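Pilin (Clostridioides difficile, PDB 6T8S) is the major type IV pilin PilA1, the subunit that probably polymerises into the thin pilus filaments on the bacterial surface. Local coordinates at residues A14-V19 with A98-D103; E20-S25 with S59-A64; L31-D36 with L50-T55; K71-K74 with L79-Q82; K108-V113 with G119-S124. One frame throughout, in Å; residues are numbered along the deposited sequence.

Contact 1 (A14-V19 with A98-D103); sequences AKVASV and AKLLSD
The N-terminal helix of the pilin fold, helix 9-37, meets the short helix 94-104 through Val16 on one side and Lys99 and Leu100 on the other. The two axes run in broadly the same direction, 38° apart, and come no closer than 9.7 Å, a gap filled by Val16, Leu100 and the aliphatic part of Lys99. Val16 uses one branch for this: with chi1 at 161°, CG1 points away from its own backbone nitrogen and enters the notch between the two partners. There Val16 CG1 lies 3.6 Å from Lys99 CG, over the aliphatic part of that chain, and 3.9 Å from Leu100 CD1. It also comes down to the opposing backbone, 3.8 Å from Leu100 N. The side chains of Lys99 and Val16 run antiparallel alongside each other, and further out Lys99 CE brushes Ala17 CB at 4.3 Å. The lysine then bends at its last torsion (chi4 60°), which brings NZ to Asp103 OD2, one turn further along its own helix, in a 2.8 Å salt bridge on the syn lone pair. Glu20 of the long helix packs against Lys99 and Leu100. Beyond the salt bridge, Val19 packs on Ala64 and Ile66 of the loop before strand 70-75, while Leu100 rests on Ile109 of strand 109-110.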
# COMPACT_ATOMS: atom_id res chain seq x y z
N ALA A 14 -0.79 14.12 -8.66
CA ALA A 14 -1.58 14.35 -7.42
C ALA A 14 -2.21 13.03 -6.95
O ALA A 14 -2.27 12.79 -5.74
CB ALA A 14 -2.60 15.44 -7.65
N LYS A 15 -2.62 12.14 -7.87
CA LYS A 15 -3.16 10.81 -7.47
C LYS A 15 -2.08 10.02 -6.71
O LYS A 15 -2.39 9.38 -5.69
CB LYS A 15 -3.62 10.04 -8.70
CG LYS A 15 -4.88 10.59 -9.33
CD LYS A 15 -5.32 9.83 -10.55
CE LYS A 15 -6.74 10.16 -10.93
NZ LYS A 15 -7.07 9.60 -12.26
N VAL A 16 -0.85 10.05 -7.21
CA VAL A 16 0.32 9.42 -6.53
C VAL A 16 0.50 10.06 -5.15
O VAL A 16 0.67 9.33 -4.17
CB VAL A 16 1.58 9.51 -7.41
CG1 VAL A 16 2.86 9.31 -6.63
CG2 VAL A 16 1.49 8.51 -8.56
N ALA A 17 0.45 11.39 -5.05
CA ALA A 17 0.64 12.09 -3.76
C ALA A 17 -0.45 11.65 -2.78
O ALA A 17 -0.16 11.48 -1.59
CB ALA A 17 0.64 13.59 -3.95
N SER A 18 -1.69 11.47 -3.24
CA SER A 18 -2.83 11.00 -2.42
C SER A 18 -2.55 9.62 -1.81
O SER A 18 -2.81 9.41 -0.62
CB SER A 18 -4.10 11.02 -3.22
OG SER A 18 -5.20 10.69 -2.41
N VAL A 19 -1.99 8.70 -2.59
CA VAL A 19 -1.59 7.37 -2.07
C VAL A 19 -0.49 7.54 -1.02
O VAL A 19 -0.55 6.88 0.04
CB VAL A 19 -1.15 6.44 -3.22
CG1 VAL A 19 -0.58 5.14 -2.68
CG2 VAL A 19 -2.32 6.20 -4.17
N ALA A 98 7.78 6.69 -11.13
CA ALA A 98 8.99 7.49 -10.84
C ALA A 98 8.75 8.37 -9.61
O ALA A 98 9.62 8.41 -8.71
CB ALA A 98 9.38 8.30 -12.05
N LYS A 99 7.60 9.04 -9.55
CA LYS A 99 7.30 9.94 -8.41
C LYS A 99 7.15 9.11 -7.13
O LYS A 99 7.72 9.49 -6.07
CB LYS A 99 6.04 10.77 -8.64
CG LYS A 99 5.61 11.54 -7.41
CD LYS A 99 4.58 12.61 -7.67
CE LYS A 99 4.16 13.33 -6.40
NZ LYS A 99 5.30 14.01 -5.72
N LEU A 100 6.37 8.03 -7.19
CA LEU A 100 6.11 7.18 -6.00
C LEU A 100 7.46 6.71 -5.43
O LEU A 100 7.68 6.83 -4.21
CB LEU A 100 5.17 6.04 -6.44
CG LEU A 100 4.50 5.24 -5.34
CD1 LEU A 100 3.53 6.10 -4.54
CD2 LEU A 100 3.79 4.04 -5.95
N LEU A 101 8.36 6.25 -6.30
CA LEU A 101 9.69 5.73 -5.86
C LEU A 101 10.57 6.87 -5.34
O LEU A 101 11.27 6.65 -4.34
CB LEU A 101 10.35 5.00 -7.03
CG LEU A 101 9.83 3.58 -7.25
CD1 LEU A 101 10.20 3.08 -8.64
CD2 LEU A 101 10.37 2.65 -6.17
N SER A 102 10.55 8.03 -5.98
CA SER A 102 11.34 9.21 -5.52
C SER A 102 10.90 9.59 -4.11
O SER A 102 11.74 10.02 -3.31
CB SER A 102 11.19 10.37 -6.46
OG SER A 102 11.87 10.12 -7.66
N ASP A 103 9.61 9.46 -3.81
CA ASP A 103 9.04 9.97 -2.54
C ASP A 103 9.19 8.95 -1.42
O ASP A 103 9.45 9.37 -0.28
CB ASP A 103 7.60 10.44 -2.76
CG ASP A 103 7.48 11.71 -3.57
OD1 ASP A 103 8.46 12.50 -3.60
OD2 ASP A 103 6.40 11.90 -4.19

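Contact 2 (E20-S25 with S59-A64); sequences ESDYSS and SLPDKA
Asp22, on the long helix, and Pro61, in the extended loop that passes over it, make up most of this small contact, which buries 122 Å² in total. The carboxylate lies alongside the proline ring, the two side chains heading opposite ways. Asp22 CG sits 4.0 Å from Pro61 CB, and Asp22 OD1 lies 4.1 Å from Pro61 CG. With chi1 at -69°, the acid group swings to the side of its own backbone nitrogen and reaches this ring. Asp22 OD2 is engaged beyond the loop, in a hydrogen bond with the hydroxyl of Tyr70, whose side chain also touches Pro61; the acid, the proline and the tyrosine thus form one small cluster. Past this cluster, on the solvent side, the contact loosens. Asp22 OD2 is still 4.3 Å from Lys63 O, and the exposed side chains of Asp62 and Lys63 leave the backbone away from the helix, Lys63 NZ pairing with Glu88 in a salt bridge. A long loop lying over the N-terminal helix on its way to the first strand is characteristic of type IV pilins, where it is known as the alpha-beta loop.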
# COMPACT_ATOMS: atom_id res chain seq x y z
N GLU A 20 0.48 8.41 -1.26
CA GLU A 20 1.57 8.68 -0.29
C GLU A 20 0.98 9.18 1.03
O GLU A 20 1.46 8.76 2.10
CB GLU A 20 2.53 9.73 -0.84
CG GLU A 20 3.31 9.28 -2.05
CD GLU A 20 4.15 10.38 -2.68
OE1 GLU A 20 4.30 11.46 -2.06
OE2 GLU A 20 4.68 10.13 -3.77
N SER A 21 -0.02 10.07 0.98
CA SER A 21 -0.68 10.62 2.20
C SER A 21 -1.41 9.50 2.95
O SER A 21 -1.28 9.39 4.19
CB SER A 21 -1.60 11.76 1.87
OG SER A 21 -2.20 12.30 3.05
N ASP A 22 -2.15 8.67 2.23
CA ASP A 22 -2.83 7.48 2.81
C ASP A 22 -1.78 6.57 3.45
O ASP A 22 -2.01 6.11 4.57
CB ASP A 22 -3.67 6.76 1.76
CG ASP A 22 -4.90 7.52 1.30
OD1 ASP A 22 -5.27 8.52 1.97
OD2 ASP A 22 -5.48 7.10 0.27
N TYR A 23 -0.69 6.28 2.75
CA TYR A 23 0.41 5.41 3.22
C TYR A 23 0.93 5.92 4.58
O TYR A 23 1.07 5.14 5.53
CB TYR A 23 1.52 5.34 2.17
CG TYR A 23 2.78 4.68 2.64
CD1 TYR A 23 2.86 3.31 2.63
CD2 TYR A 23 3.87 5.40 3.10
CE1 TYR A 23 3.99 2.65 3.06
CE2 TYR A 23 5.03 4.75 3.52
CZ TYR A 23 5.08 3.37 3.51
OH TYR A 23 6.16 2.63 3.91
N SER A 24 1.20 7.22 4.66
CA SER A 24 1.75 7.88 5.87
C SER A 24 0.79 7.74 7.06
O SER A 24 1.25 7.35 8.16
CB SER A 24 2.08 9.32 5.60
OG SER A 24 2.70 9.88 6.73
N SER A 25 -0.49 8.04 6.84
CA SER A 25 -1.56 7.96 7.87
C SER A 25 -1.72 6.51 8.35
O SER A 25 -1.82 6.28 9.56
CB SER A 25 -2.86 8.52 7.35
OG SER A 25 -2.76 9.94 7.17
N SER A 59 -10.77 8.79 10.27
CA SER A 59 -11.39 8.41 8.98
C SER A 59 -10.53 7.36 8.28
O SER A 59 -9.35 7.64 8.04
CB SER A 59 -11.60 9.63 8.12
OG SER A 59 -12.56 9.36 7.12
N LEU A 60 -11.10 6.19 7.97
CA LEU A 60 -10.34 5.08 7.32
C LEU A 60 -10.26 5.34 5.82
O LEU A 60 -11.29 5.51 5.17
CB LEU A 60 -11.05 3.75 7.57
CG LEU A 60 -10.95 3.22 8.99
CD1 LEU A 60 -11.89 2.03 9.18
CD2 LEU A 60 -9.53 2.83 9.34
N PRO A 61 -9.05 5.39 5.22
CA PRO A 61 -8.91 5.35 3.77
C PRO A 61 -9.56 4.06 3.26
O PRO A 61 -9.47 3.05 3.93
CB PRO A 61 -7.40 5.35 3.54
CG PRO A 61 -6.84 5.98 4.78
CD PRO A 61 -7.75 5.51 5.90
N ASP A 62 -10.22 4.13 2.10
CA ASP A 62 -11.02 3.03 1.50
C ASP A 62 -10.35 2.57 0.20
O ASP A 62 -9.94 1.39 0.11
CB ASP A 62 -12.47 3.50 1.29
CG ASP A 62 -13.36 2.48 0.61
OD1 ASP A 62 -13.22 1.29 0.91
OD2 ASP A 62 -14.18 2.89 -0.23
N LYS A 63 -10.24 3.48 -0.77
CA LYS A 63 -9.68 3.18 -2.11
C LYS A 63 -8.54 4.16 -2.39
O LYS A 63 -8.64 5.34 -1.97
CB LYS A 63 -10.72 3.32 -3.22
CG LYS A 63 -11.83 2.28 -3.21
CD LYS A 63 -12.91 2.55 -4.26
CE LYS A 63 -12.39 2.55 -5.69
NZ LYS A 63 -12.01 1.20 -6.15
N ALA A 64 -7.53 3.70 -3.11
CA ALA A 64 -6.41 4.52 -3.58
C ALA A 64 -6.87 5.36 -4.78
O ALA A 64 -7.67 4.86 -5.59
CB ALA A 64 -5.24 3.64 -3.92

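Contact 3 (L31-D36 with L50-T55); sequences LSYYSD and LSVLET
Tyr33 O accepts the hydroxyl of Thr37 and, weakly, Asp36 N at 3.2 Å near the end of the long helix, while the side chain of the same tyrosine reaches across to Val52 and Leu53. On the other segment, Leu53 N donates to Leu50 O at 2.9 Å, a bond that closes the short 3-10 turn at 51-52 and presents Val52 and Leu53 side by side. Between the segments themselves the contact is apolar and small, burying 129 Å². The tyrosine chain extends straight out from the helix (chi1 180°), which carries its ring over to the turn. Tyr33 CE2 then lies 3.8 Å from Val52 CG2, and the two side chains cross at about a right angle. The same methyl also sits against the outer end of the ring, Val52 CG2 3.9 Å from Tyr33 OH. The carbonyl of the same residue is a neighbour too, with Val52 O 3.6 Å from Tyr33 CE2. Nearer the helix, Leu53 CD2 touches Tyr33 CB at 4.0 Å, so the leucine covers the root of the tyrosine and the valine its outer part. The tyrosine side chain also meets Lys39 and Pro41 just after the helix, whereas Leu50, Val52 and Leu53 pack on Leu72 of strand 70-75, placing the turn between the C-terminal part of helix 9-37 and the sheet.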
# COMPACT_ATOMS: atom_id res chain seq x y z
N LEU A 31 1.72 1.40 13.39
CA LEU A 31 2.82 1.37 14.39
C LEU A 31 2.24 1.45 15.81
O LEU A 31 2.75 0.74 16.71
CB LEU A 31 3.82 2.49 14.09
CG LEU A 31 4.79 2.17 12.96
CD1 LEU A 31 5.45 3.44 12.45
CD2 LEU A 31 5.83 1.15 13.39
N SER A 32 1.21 2.30 16.01
CA SER A 32 0.45 2.44 17.28
C SER A 32 -0.14 1.09 17.68
O SER A 32 0.13 0.61 18.81
CB SER A 32 -0.64 3.47 17.17
OG SER A 32 -0.12 4.79 17.18
N TYR A 33 -0.95 0.50 16.80
CA TYR A 33 -1.59 -0.82 17.02
C TYR A 33 -0.50 -1.82 17.42
O TYR A 33 -0.69 -2.56 18.39
CB TYR A 33 -2.36 -1.24 15.76
CG TYR A 33 -3.06 -2.58 15.83
CD1 TYR A 33 -2.35 -3.77 15.86
CD2 TYR A 33 -4.44 -2.66 15.79
CE1 TYR A 33 -2.99 -5.00 15.88
CE2 TYR A 33 -5.10 -3.89 15.81
CZ TYR A 33 -4.36 -5.06 15.85
OH TYR A 33 -4.98 -6.28 15.88
N TYR A 34 0.61 -1.87 16.67
CA TYR A 34 1.70 -2.85 16.89
C TYR A 34 2.30 -2.64 18.29
O TYR A 34 2.47 -3.62 19.04
CB TYR A 34 2.76 -2.72 15.80
CG TYR A 34 3.87 -3.74 15.85
CD1 TYR A 34 3.65 -5.03 16.33
CD2 TYR A 34 5.12 -3.44 15.36
CE1 TYR A 34 4.65 -5.98 16.34
CE2 TYR A 34 6.14 -4.38 15.36
CZ TYR A 34 5.91 -5.65 15.86
OH TYR A 34 6.92 -6.56 15.86
N SER A 35 2.56 -1.38 18.65
CA SER A 35 3.12 -1.02 19.98
C SER A 35 2.15 -1.44 21.09
O SER A 35 2.62 -1.91 22.16
CB SER A 35 3.46 0.44 20.08
OG SER A 35 4.11 0.69 21.32
N ASP A 36 0.84 -1.31 20.88
CA ASP A 36 -0.18 -1.52 21.95
C ASP A 36 -0.49 -3.01 22.13
O ASP A 36 -0.78 -3.40 23.26
CB ASP A 36 -1.48 -0.77 21.67
CG ASP A 36 -1.36 0.75 21.64
OD1 ASP A 36 -0.25 1.27 21.95
OD2 ASP A 36 -2.38 1.40 21.29
N LEU A 50 -9.51 -1.54 6.01
CA LEU A 50 -8.57 -1.16 7.10
C LEU A 50 -9.31 -1.05 8.44
O LEU A 50 -8.76 -0.43 9.36
CB LEU A 50 -7.93 0.17 6.71
CG LEU A 50 -7.12 0.14 5.42
CD1 LEU A 50 -6.62 1.52 5.05
CD2 LEU A 50 -5.97 -0.85 5.53
N SER A 51 -10.48 -1.67 8.59
CA SER A 51 -11.28 -1.54 9.83
C SER A 51 -10.51 -2.08 11.05
O SER A 51 -10.83 -1.64 12.19
CB SER A 51 -12.65 -2.18 9.67
OG SER A 51 -12.51 -3.58 9.63
N VAL A 52 -9.50 -2.96 10.86
CA VAL A 52 -8.61 -3.43 11.96
C VAL A 52 -7.97 -2.21 12.67
O VAL A 52 -7.73 -2.30 13.90
CB VAL A 52 -7.54 -4.42 11.45
CG1 VAL A 52 -6.56 -3.77 10.49
CG2 VAL A 52 -6.79 -5.10 12.59
N LEU A 53 -7.74 -1.11 11.96
CA LEU A 53 -7.11 0.12 12.54
C LEU A 53 -8.15 1.16 12.99
O LEU A 53 -7.74 2.29 13.32
CB LEU A 53 -6.19 0.75 11.49
CG LEU A 53 -4.99 -0.08 11.04
CD1 LEU A 53 -4.18 0.70 10.02
CD2 LEU A 53 -4.10 -0.47 12.21
N GLU A 54 -9.45 0.82 13.08
CA GLU A 54 -10.52 1.85 13.20
C GLU A 54 -10.40 2.66 14.50
O GLU A 54 -10.80 3.84 14.49
CB GLU A 54 -11.91 1.22 13.16
CG GLU A 54 -13.02 2.25 13.02
CD GLU A 54 -14.30 1.68 12.44
OE1 GLU A 54 -14.53 0.46 12.62
OE2 GLU A 54 -15.05 2.45 11.82
N THR A 55 -9.93 2.05 15.60
CA THR A 55 -9.79 2.78 16.89
C THR A 55 -8.78 3.91 16.71
O THR A 55 -8.93 4.96 17.40
CB THR A 55 -9.43 1.82 18.04
OG1 THR A 55 -10.42 0.80 18.06
CG2 THR A 55 -9.37 2.50 19.39

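Contact 4 (K71-K74 with L79-Q82); sequences KLIK and LVLQ
Lys71 and Gln82 lie side by side and point the same way on one face of the antiparallel beta hairpin formed by strands 70-75 and 78-83. Lys71 CG takes the position between its backbone nitrogen and carbonyl carbon (chi1 73°), and its methylenes run along the glutamine amide, with Lys71 CG 3.8 Å from Gln82 CD. Their polar ends then part, Lys71 NZ to Gln47 O and Gln82 NE2 to Gly84 O. On the same face Ile73 crosses Gln82 at about a right angle, while its CG1 stands 3.9 Å from Val80 CB. The opposite face carries Leu72, Leu79 and Leu81. Leu72 meets Leu81 slantwise, CD2 to CD1 at 4.2 Å, and packs on Leu50 and Val52, so this side of the hairpin faces the turn packed beside the long helix. Backbone bonds fix these pairings: Lys71 with Gln82 and Ile73 with Val80 are hydrogen-bonded pairs, each joined by two N-H to O bonds, and Leu72 with Leu81 is a non-hydrogen-bonded pair between them. Ile73 N gives Val80 O the straightest of the four bonds, 3.0 Å long with 175° at the hydrogen. The same oxygen also receives Leu72 CA in a C-H contact of 3.6 Å. Ile73 O accepts from Val80 N and, beside that bond, is touched by Leu79 CD1 at 3.6 Å.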
# COMPACT_ATOMS: atom_id res chain seq x y z
N LYS A 71 -5.97 -3.06 1.79
CA LYS A 71 -6.03 -4.03 2.92
C LYS A 71 -4.62 -4.21 3.48
O LYS A 71 -3.66 -3.76 2.83
CB LYS A 71 -6.71 -5.33 2.49
CG LYS A 71 -5.93 -6.25 1.57
CD LYS A 71 -6.66 -7.60 1.33
CE LYS A 71 -6.47 -8.61 2.44
NZ LYS A 71 -7.23 -9.88 2.23
N LEU A 72 -4.52 -4.82 4.66
CA LEU A 72 -3.24 -5.07 5.35
C LEU A 72 -2.97 -6.58 5.35
O LEU A 72 -3.89 -7.33 5.75
CB LEU A 72 -3.34 -4.55 6.79
CG LEU A 72 -3.43 -3.03 6.93
CD1 LEU A 72 -3.67 -2.65 8.38
CD2 LEU A 72 -2.18 -2.36 6.40
N ILE A 73 -1.78 -6.97 4.91
CA ILE A 73 -1.33 -8.38 4.86
C ILE A 73 0.05 -8.50 5.53
O ILE A 73 0.84 -7.53 5.54
CB ILE A 73 -1.32 -8.94 3.42
CG1 ILE A 73 -0.26 -8.27 2.54
CG2 ILE A 73 -2.73 -8.87 2.84
CD1 ILE A 73 -0.13 -8.87 1.16
N LYS A 74 0.34 -9.70 6.01
CA LYS A 74 1.68 -10.04 6.53
C LYS A 74 2.39 -10.82 5.43
O LYS A 74 1.78 -11.76 4.87
CB LYS A 74 1.53 -10.78 7.86
CG LYS A 74 2.85 -11.16 8.51
CD LYS A 74 2.74 -11.43 9.99
CE LYS A 74 3.72 -12.48 10.47
NZ LYS A 74 3.36 -12.98 11.82
N LEU A 79 4.79 -6.12 7.64
CA LEU A 79 3.43 -5.59 7.37
C LEU A 79 3.44 -4.87 6.02
O LEU A 79 4.31 -4.00 5.82
CB LEU A 79 2.98 -4.62 8.46
CG LEU A 79 1.60 -4.01 8.22
CD1 LEU A 79 0.53 -5.09 8.20
CD2 LEU A 79 1.27 -2.96 9.26
N VAL A 80 2.47 -5.20 5.16
CA VAL A 80 2.40 -4.70 3.77
C VAL A 80 1.02 -4.09 3.54
O VAL A 80 -0.00 -4.72 3.90
CB VAL A 80 2.72 -5.83 2.76
CG1 VAL A 80 2.49 -5.39 1.33
CG2 VAL A 80 4.14 -6.34 2.96
N LEU A 81 0.99 -2.91 2.94
CA LEU A 81 -0.25 -2.29 2.45
C LEU A 81 -0.48 -2.83 1.03
O LEU A 81 0.34 -2.56 0.14
CB LEU A 81 -0.10 -0.76 2.46
CG LEU A 81 -1.31 0.01 1.93
CD1 LEU A 81 -2.53 -0.20 2.82
CD2 LEU A 81 -0.98 1.49 1.77
N GLN A 82 -1.54 -3.62 0.87
CA GLN A 82 -2.01 -4.09 -0.45
C GLN A 82 -2.95 -3.03 -1.01
O GLN A 82 -3.85 -2.54 -0.27
CB GLN A 82 -2.69 -5.46 -0.30
CG GLN A 82 -3.33 -5.95 -1.60
CD GLN A 82 -3.92 -7.34 -1.43
OE1 GLN A 82 -3.41 -8.15 -0.66
NE2 GLN A 82 -5.00 -7.62 -2.14

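Contact 5 (K108-V113 with G119-S124); sequences KIYTSV and GNPLTS
The Tyr110 ring turns one edge to Gly119: the glycine O lies near the ring plane, 3.3 Å from Tyr110 CD1. Pro121 comes obliquely at the CD1-CE1 part of the ring, its CA displaced to the other side of the ring plane from the glycine oxygen, and Pro121 CB lies 4.0 Å from Tyr110 CE1. Further along, Asn120 O is gripped twice by one residue. Thr111 N reaches it at 3.0 Å in an almost straight bond (175°), and Thr111 OG1 donates at 3.1 Å, tilted out of the carbonyl plane; chi1 of 57° sets this hydroxyl between its own N and carbonyl carbon, within range of the same oxygen. Gly119 N donates to Ser112 O at 2.7 Å, bent to 135°, and Asn120 N makes a weak bond to Ser112 OG. Ser112 N is buried here without a partner. At the other end Leu122 N binds Ile109 O at 2.9 Å, and a water donates to both Ile109 O and Leu122 O. Beside that bond, Ile109 CG2 packs on Leu122 CD2 at 3.7 Å, toward Leu100 and Leu101 of helix 94-104. Tyr110 bonds strand 128-138 through its backbone while Ile109, Thr111 and Ser112 hold 119-122, an irregular, hairpin-like pairing with a single beta bridge at the edge of the pilin's antiparallel sheet.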
# COMPACT_ATOMS: atom_id res chain seq x y z
N LYS A 108 10.52 -0.95 -0.88
CA LYS A 108 9.17 -0.82 -0.27
C LYS A 108 8.07 -1.21 -1.25
O LYS A 108 7.10 -1.80 -0.77
CB LYS A 108 8.99 0.60 0.28
CG LYS A 108 9.95 0.94 1.43
CD LYS A 108 9.33 1.75 2.53
CE LYS A 108 10.32 2.18 3.60
NZ LYS A 108 10.77 1.04 4.42
N ILE A 109 8.17 -0.84 -2.53
CA ILE A 109 7.04 -0.96 -3.51
C ILE A 109 7.29 -2.17 -4.42
O ILE A 109 8.34 -2.20 -5.10
CB ILE A 109 6.84 0.33 -4.31
CG1 ILE A 109 6.82 1.57 -3.41
CG2 ILE A 109 5.58 0.22 -5.16
CD1 ILE A 109 7.04 2.85 -4.15
N TYR A 110 6.34 -3.10 -4.45
CA TYR A 110 6.46 -4.40 -5.17
C TYR A 110 5.20 -4.63 -6.01
O TYR A 110 4.09 -4.23 -5.60
CB TYR A 110 6.76 -5.52 -4.16
CG TYR A 110 8.10 -5.38 -3.48
CD1 TYR A 110 9.25 -5.94 -4.03
CD2 TYR A 110 8.25 -4.62 -2.33
CE1 TYR A 110 10.49 -5.78 -3.43
CE2 TYR A 110 9.49 -4.43 -1.73
CZ TYR A 110 10.62 -5.02 -2.27
OH TYR A 110 11.86 -4.85 -1.70
N THR A 111 5.38 -5.27 -7.18
CA THR A 111 4.29 -5.62 -8.13
C THR A 111 3.81 -7.06 -7.90
O THR A 111 2.79 -7.43 -8.51
CB THR A 111 4.73 -5.36 -9.57
OG1 THR A 111 5.91 -6.11 -9.84
CG2 THR A 111 5.01 -3.89 -9.82
N SER A 112 4.50 -7.86 -7.08
CA SER A 112 4.06 -9.23 -6.71
C SER A 112 4.57 -9.62 -5.32
O SER A 112 5.61 -9.09 -4.88
CB SER A 112 4.52 -10.24 -7.74
OG SER A 112 5.93 -10.40 -7.68
N VAL A 113 3.85 -10.53 -4.67
CA VAL A 113 4.26 -11.17 -3.39
C VAL A 113 3.77 -12.62 -3.44
O VAL A 113 2.79 -12.89 -4.16
CB VAL A 113 3.69 -10.44 -2.16
CG1 VAL A 113 4.19 -9.01 -2.07
CG2 VAL A 113 2.17 -10.47 -2.14
N GLY A 119 8.16 -9.80 -4.17
CA GLY A 119 8.50 -10.18 -5.56
C GLY A 119 9.28 -9.09 -6.29
O GLY A 119 10.26 -8.61 -5.71
N ASN A 120 8.88 -8.75 -7.52
CA ASN A 120 9.64 -7.82 -8.40
C ASN A 120 9.41 -6.39 -7.91
O ASN A 120 8.27 -5.94 -7.80
CB ASN A 120 9.29 -7.97 -9.89
CG ASN A 120 10.16 -8.95 -10.68
OD1 ASN A 120 11.15 -9.50 -10.19
ND2 ASN A 120 9.80 -9.17 -11.93
N PRO A 121 10.47 -5.64 -7.56
CA PRO A 121 10.30 -4.26 -7.12
C PRO A 121 9.81 -3.35 -8.26
O PRO A 121 10.24 -3.53 -9.39
CB PRO A 121 11.69 -3.83 -6.65
CG PRO A 121 12.66 -4.79 -7.32
CD PRO A 121 11.88 -6.07 -7.53
N LEU A 122 8.91 -2.41 -7.96
CA LEU A 122 8.56 -1.33 -8.91
C LEU A 122 9.86 -0.60 -9.28
O LEU A 122 10.69 -0.40 -8.39
CB LEU A 122 7.55 -0.37 -8.26
CG LEU A 122 6.92 0.67 -9.20
CD1 LEU A 122 5.86 0.05 -10.10
CD2 LEU A 122 6.29 1.80 -8.40
N THR A 123 10.02 -0.21 -10.55
CA THR A 123 11.13 0.66 -11.01
C THR A 123 10.56 1.98 -11.55
O THR A 123 9.34 2.07 -11.82
CB THR A 123 12.00 -0.02 -12.09
OG1 THR A 123 11.35 0.13 -13.35
CG2 THR A 123 12.25 -1.48 -11.79
N SER A 124 11.44 2.95 -11.76
CA SER A 124 11.08 4.29 -12.26
C SER A 124 10.60 4.21 -13.72
O SER A 124 10.00 5.18 -14.19
CB SER A 124 12.22 5.25 -12.08
OG SER A 124 13.33 4.82 -12.84
O HOH W 1 10.66 -0.74 -5.57

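How the contacts relate
Contacts 1, 2 and 3 all use helix 9-37, along which they bring in, in turn, helix 94-104 and two parts of the loop that leads to strand 70-75. None of the three has a hydrogen bond between its segments: contacts 1 and 3 rest on apolar touches, contact 2 on a carboxylate laid against a proline. Contact 2 is a surface contact with no buried residue among those that touch; the other four are partly buried. Contact 4 lies in the sheet and contact 5 at its edge, both built on backbone hydrogen bonds, regular in the hairpin and irregular at 108-113 with 119-124. Leu72 ties contact 4 to contact 3, and Leu100 beside Ile109 ties contact 1 to contact 5.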